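Local coordinates for protein Ves (Pseudomonas fluorescens, PDB 5V00) that is of unknown biochemical function but, as the bicupin HutD, is involved in histidine utilization in Pseudomonas, at residues B[11-16]-B[157-162]; B[148-153]-B[162-167]. All coordinates share one frame; numbering follows the deposited sequence.

Contact 1. Residues B[11-16]-B[157-162]; sequences ISVWRA and LGEKLG
R15, just past strand 10-14, reaches to the backbone of strand 159-161, where its guanidinium meets the carbonyl oxygen of K160 edge-on. NH1 makes the strong bond, 2.8 Å to K160 O, nearly straight at 163° and lying in both the guanidinium and the carbonyl planes; the bond from NH2 to the same oxygen is weak. The side chain gets there by a bend at chi2 (-70°), after which it runs extended, and CG1 of V13 lies 3.4 Å above one face of the guanidinium, off toward its rim. A water completes the network: it accepts from R15 NH2 at 3.0 Å and from K160 N at 2.9 Å, and donates to E159 OE1 at 2.7 Å. Both backbone polar atoms of K160 are thereby engaged, and the carboxylate of E159 is tied to R15 through the water, the two charges being too far apart for a direct salt bridge. NH1 also forms a salt bridge with D165, while NE donates to the carbonyl of A38 of the second subunit. Apolar contacts fill in alongside: V13 divides its branches, CG1 touching L161 CD2 at 3.8 Å and CG2 the CG of E159 at 3.9 Å. With every guanidinium nitrogen engaged and two carboxylates nearby, R15 probably stays charged, and its cation links the chain after strand 10-14 and strand 159-161 to the neighbouring subunit.

Contact 2. Residues B[148-153]-B[162-167]; sequences FSVADE and GHHDCL
F148 slides its ring past the imidazole of H164: the planes are tilted by only 12°, but the centroids are 5.6 Å apart and little of one ring lies over the other. CG anti to the backbone N (chi1 177°) carries the phenyl along the 164-166 backbone, where CE1 comes to 3.4 Å from the carbonyl oxygen of H164 and CD1 packs on CB of C166. F116 stacks on the same ring, and I51 and I73 touch both it and H164. With an alanine at F148, F116 would probably lose its stacking partner and a gap would open beside H164, I51 and I73. Next along the strand, S149 N donates to D165 O at 3.0 Å, almost straight, and S149 O receives H164 N from above the carbonyl plane. The hydroxyl of S149 accepts from A151 N at 3.1 Å, an ST turn that shapes the chain leaving strand 144-149. Farther out, the imidazole of H163 has A151 C over one face and turns its CD2-NE2 edge toward D152 OD1. G162 to D165 form a type II beta turn; OD2 of D165 accepts from G162 N and meets R15 in a salt bridge, while OD1 takes the backbone N of A16. The F148-C166 antiparallel, non-hydrogen-bonded pair thus gives way to a turn packed against a loop, as strands 144-149 and 166-170 join in an antiparallel sheet of a cupin-type β-fold.

The two contacts lie about 8 Å apart, centre to centre, on the same side of the chain's centre, and share G162, where contact 1 ends and contact 2's turn begins. Their segments alternate along the chain: 11-16, 148-153, 157-162, then 162-167. Strand 166-170 stands between 10-14 and 144-149 in one five-stranded antiparallel sheet, whereas 159-161 edges a separate four-stranded one. Backbone bonding of W14 with C166, and A16 N to D165 OD1 at 2.8 Å, join the contacts directly. The N-terminal strand thus forms an edge of a sheet otherwise made from the second half of the chain of this bicupin.

Contact 1. Residues B[11-16]-B[157-162]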
# COMPACT_ATOMS: atom_id res chain seq x y z
N ILE B 11 -1.02 9.92 7.14
CA ILE B 11 -0.17 8.85 7.64
C ILE B 11 -0.70 7.53 7.20
O ILE B 11 -1.93 7.28 7.34
CB ILE B 11 -0.07 8.90 9.18
CG1 ILE B 11 0.62 10.22 9.59
CG2 ILE B 11 0.70 7.70 9.73
CD1 ILE B 11 0.37 10.56 11.07
N SER B 12 0.14 6.68 6.64
CA SER B 12 -0.20 5.30 6.28
C SER B 12 0.73 4.35 7.01
O SER B 12 1.88 4.68 7.23
CB SER B 12 -0.03 5.14 4.80
OG SER B 12 -0.97 5.87 4.07
N VAL B 13 0.27 3.16 7.43
CA VAL B 13 1.12 2.16 8.03
C VAL B 13 1.00 0.90 7.14
O VAL B 13 -0.11 0.39 6.89
CB VAL B 13 0.80 1.83 9.49
CG1 VAL B 13 1.73 0.76 10.04
CG2 VAL B 13 0.81 3.10 10.34
N TRP B 14 2.13 0.45 6.57
CA TRP B 14 2.21 -0.74 5.72
C TRP B 14 2.66 -1.85 6.69
O TRP B 14 3.80 -1.79 7.28
CB TRP B 14 3.21 -0.54 4.58
CG TRP B 14 3.04 0.71 3.79
CD1 TRP B 14 3.85 1.82 3.74
CD2 TRP B 14 1.90 1.04 3.04
NE1 TRP B 14 3.32 2.77 2.92
CE2 TRP B 14 2.09 2.33 2.51
CE3 TRP B 14 0.68 0.40 2.85
CZ2 TRP B 14 1.13 2.99 1.76
CZ3 TRP B 14 -0.29 1.06 2.08
CH2 TRP B 14 -0.04 2.35 1.54
N ARG B 15 1.82 -2.86 6.90
CA ARG B 15 2.20 -3.94 7.78
C ARG B 15 2.82 -5.08 6.97
O ARG B 15 2.32 -5.51 5.92
CB ARG B 15 1.07 -4.48 8.63
CG ARG B 15 0.38 -3.47 9.52
CD ARG B 15 1.35 -3.05 10.68
NE ARG B 15 0.67 -2.15 11.53
CZ ARG B 15 1.20 -1.63 12.66
NH1 ARG B 15 2.42 -2.04 13.02
NH2 ARG B 15 0.56 -0.73 13.32
N ALA B 16 3.91 -5.61 7.47
CA ALA B 16 4.67 -6.58 6.68
C ALA B 16 3.86 -7.89 6.47
O ALA B 16 4.05 -8.63 5.48
CB ALA B 16 6.01 -6.93 7.38
N LEU B 157 5.03 8.83 15.55
CA LEU B 157 3.76 9.49 15.24
C LEU B 157 2.56 8.78 15.80
O LEU B 157 1.53 8.69 15.16
CB LEU B 157 3.65 9.73 13.75
CG LEU B 157 4.56 10.80 13.17
CD1 LEU B 157 4.76 10.75 11.69
CD2 LEU B 157 4.15 12.20 13.66
N GLY B 158 2.68 8.23 16.99
CA GLY B 158 1.63 7.55 17.68
C GLY B 158 1.38 6.13 17.28
O GLY B 158 0.47 5.51 17.81
N GLU B 159 2.20 5.59 16.35
CA GLU B 159 2.08 4.23 15.86
C GLU B 159 3.24 3.42 16.40
O GLU B 159 4.29 3.96 16.87
CB GLU B 159 2.05 4.23 14.35
CG GLU B 159 0.97 5.03 13.72
CD GLU B 159 -0.46 4.59 14.09
OE1 GLU B 159 -0.67 3.49 14.53
OE2 GLU B 159 -1.33 5.46 13.88
N LYS B 160 3.04 2.12 16.40
CA LYS B 160 4.01 1.16 16.79
C LYS B 160 4.26 0.19 15.65
O LYS B 160 3.37 -0.56 15.20
CB LYS B 160 3.54 0.40 18.03
CG LYS B 160 3.43 1.28 19.26
CD LYS B 160 3.05 0.43 20.47
CE LYS B 160 3.08 1.31 21.72
NZ LYS B 160 2.70 0.54 22.93
N LEU B 161 5.49 0.17 15.17
CA LEU B 161 5.89 -0.64 14.06
C LEU B 161 6.70 -1.83 14.53
O LEU B 161 7.72 -1.70 15.23
CB LEU B 161 6.76 0.17 13.14
CG LEU B 161 6.28 1.53 12.70
CD1 LEU B 161 7.31 2.13 11.76
CD2 LEU B 161 4.99 1.31 11.92
N GLY B 162 6.28 -3.04 14.13
CA GLY B 162 7.05 -4.21 14.33
C GLY B 162 8.01 -4.46 13.23
O GLY B 162 8.22 -3.59 12.34
O HOH W 1 0.46 1.27 15.51

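Contact 2. Residues B[148-153]-B[162-167]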
# COMPACT_ATOMS: atom_id res chain seq x y z
N PHE B 148 11.05 2.70 8.27
CA PHE B 148 11.03 1.23 8.12
C PHE B 148 11.69 0.59 9.32
O PHE B 148 12.87 0.84 9.59
CB PHE B 148 11.82 0.85 6.86
CG PHE B 148 11.94 -0.63 6.62
CD1 PHE B 148 10.87 -1.35 6.11
CD2 PHE B 148 13.14 -1.29 6.88
CE1 PHE B 148 10.96 -2.71 5.93
CE2 PHE B 148 13.24 -2.64 6.76
CZ PHE B 148 12.18 -3.37 6.19
N SER B 149 10.94 -0.19 10.07
CA SER B 149 11.39 -0.83 11.31
C SER B 149 12.22 -2.11 11.13
O SER B 149 11.81 -2.97 10.32
CB SER B 149 10.17 -1.19 12.17
OG SER B 149 10.56 -1.94 13.29
N VAL B 150 13.31 -2.25 11.90
CA VAL B 150 13.98 -3.53 12.00
C VAL B 150 13.99 -3.97 13.46
O VAL B 150 14.94 -4.59 13.90
CB VAL B 150 15.38 -3.52 11.33
CG1 VAL B 150 15.28 -3.30 9.82
CG2 VAL B 150 16.29 -2.49 11.96
N ALA B 151 12.96 -3.60 14.21
CA ALA B 151 12.91 -3.92 15.65
C ALA B 151 11.52 -4.36 16.02
O ALA B 151 10.54 -4.11 15.27
CB ALA B 151 13.30 -2.74 16.49
N ASP B 152 11.40 -4.98 17.20
CA ASP B 152 10.06 -5.39 17.61
C ASP B 152 9.09 -4.24 17.80
O ASP B 152 7.87 -4.39 17.65
CB ASP B 152 10.12 -6.17 18.91
CG ASP B 152 10.69 -7.57 18.74
OD1 ASP B 152 10.75 -8.11 17.64
OD2 ASP B 152 11.05 -8.14 19.76
N GLU B 153 9.60 -3.08 18.21
CA GLU B 153 8.76 -1.92 18.40
C GLU B 153 9.52 -0.60 18.08
O GLU B 153 10.42 -0.20 18.80
CB GLU B 153 8.24 -1.84 19.83
CG GLU B 153 7.22 -0.77 20.03
CD GLU B 153 6.59 -0.75 21.41
OE1 GLU B 153 7.07 0.01 22.25
OE2 GLU B 153 5.64 -1.49 21.62
N GLY B 162 6.28 -3.04 14.13
CA GLY B 162 7.05 -4.21 14.33
C GLY B 162 8.01 -4.46 13.23
O GLY B 162 8.22 -3.59 12.34
N HIS B 163 8.68 -5.65 13.24
CA HIS B 163 9.72 -5.95 12.26
C HIS B 163 9.24 -5.83 10.83
O HIS B 163 8.26 -6.50 10.44
CB HIS B 163 10.35 -7.37 12.42
CG HIS B 163 11.39 -7.45 13.46
ND1 HIS B 163 12.73 -7.29 13.17
CD2 HIS B 163 11.31 -7.64 14.80
CE1 HIS B 163 13.43 -7.43 14.29
NE2 HIS B 163 12.59 -7.59 15.29
N HIS B 164 9.83 -4.93 10.08
CA HIS B 164 9.61 -4.70 8.65
C HIS B 164 8.29 -4.03 8.30
O HIS B 164 8.01 -3.85 7.13
CB HIS B 164 9.79 -5.95 7.80
CG HIS B 164 11.07 -6.65 8.08
ND1 HIS B 164 11.31 -7.95 7.65
CD2 HIS B 164 12.20 -6.24 8.73
CE1 HIS B 164 12.54 -8.29 8.02
NE2 HIS B 164 13.11 -7.28 8.67
N ASP B 165 7.62 -3.52 9.33
CA ASP B 165 6.49 -2.63 9.12
C ASP B 165 7.04 -1.25 8.72
O ASP B 165 8.21 -0.92 9.08
CB ASP B 165 5.64 -2.50 10.39
CG ASP B 165 4.91 -3.76 10.82
OD1 ASP B 165 4.72 -4.70 9.99
OD2 ASP B 165 4.50 -3.81 12.00
N CYS B 166 6.28 -0.46 7.97
CA CYS B 166 6.74 0.84 7.48
C CYS B 166 5.67 1.90 7.59
O CYS B 166 4.58 1.69 7.13
CB CYS B 166 7.10 0.68 5.99
SG CYS B 166 7.85 2.07 5.18
N LEU B 167 5.99 3.05 8.22
CA LEU B 167 5.12 4.18 8.28
C LEU B 167 5.47 5.11 7.15
O LEU B 167 6.66 5.26 6.78
CB LEU B 167 5.31 4.86 9.61
CG LEU B 167 4.41 6.06 9.83
CD1 LEU B 167 3.84 6.10 11.22
CD2 LEU B 167 5.09 7.35 9.45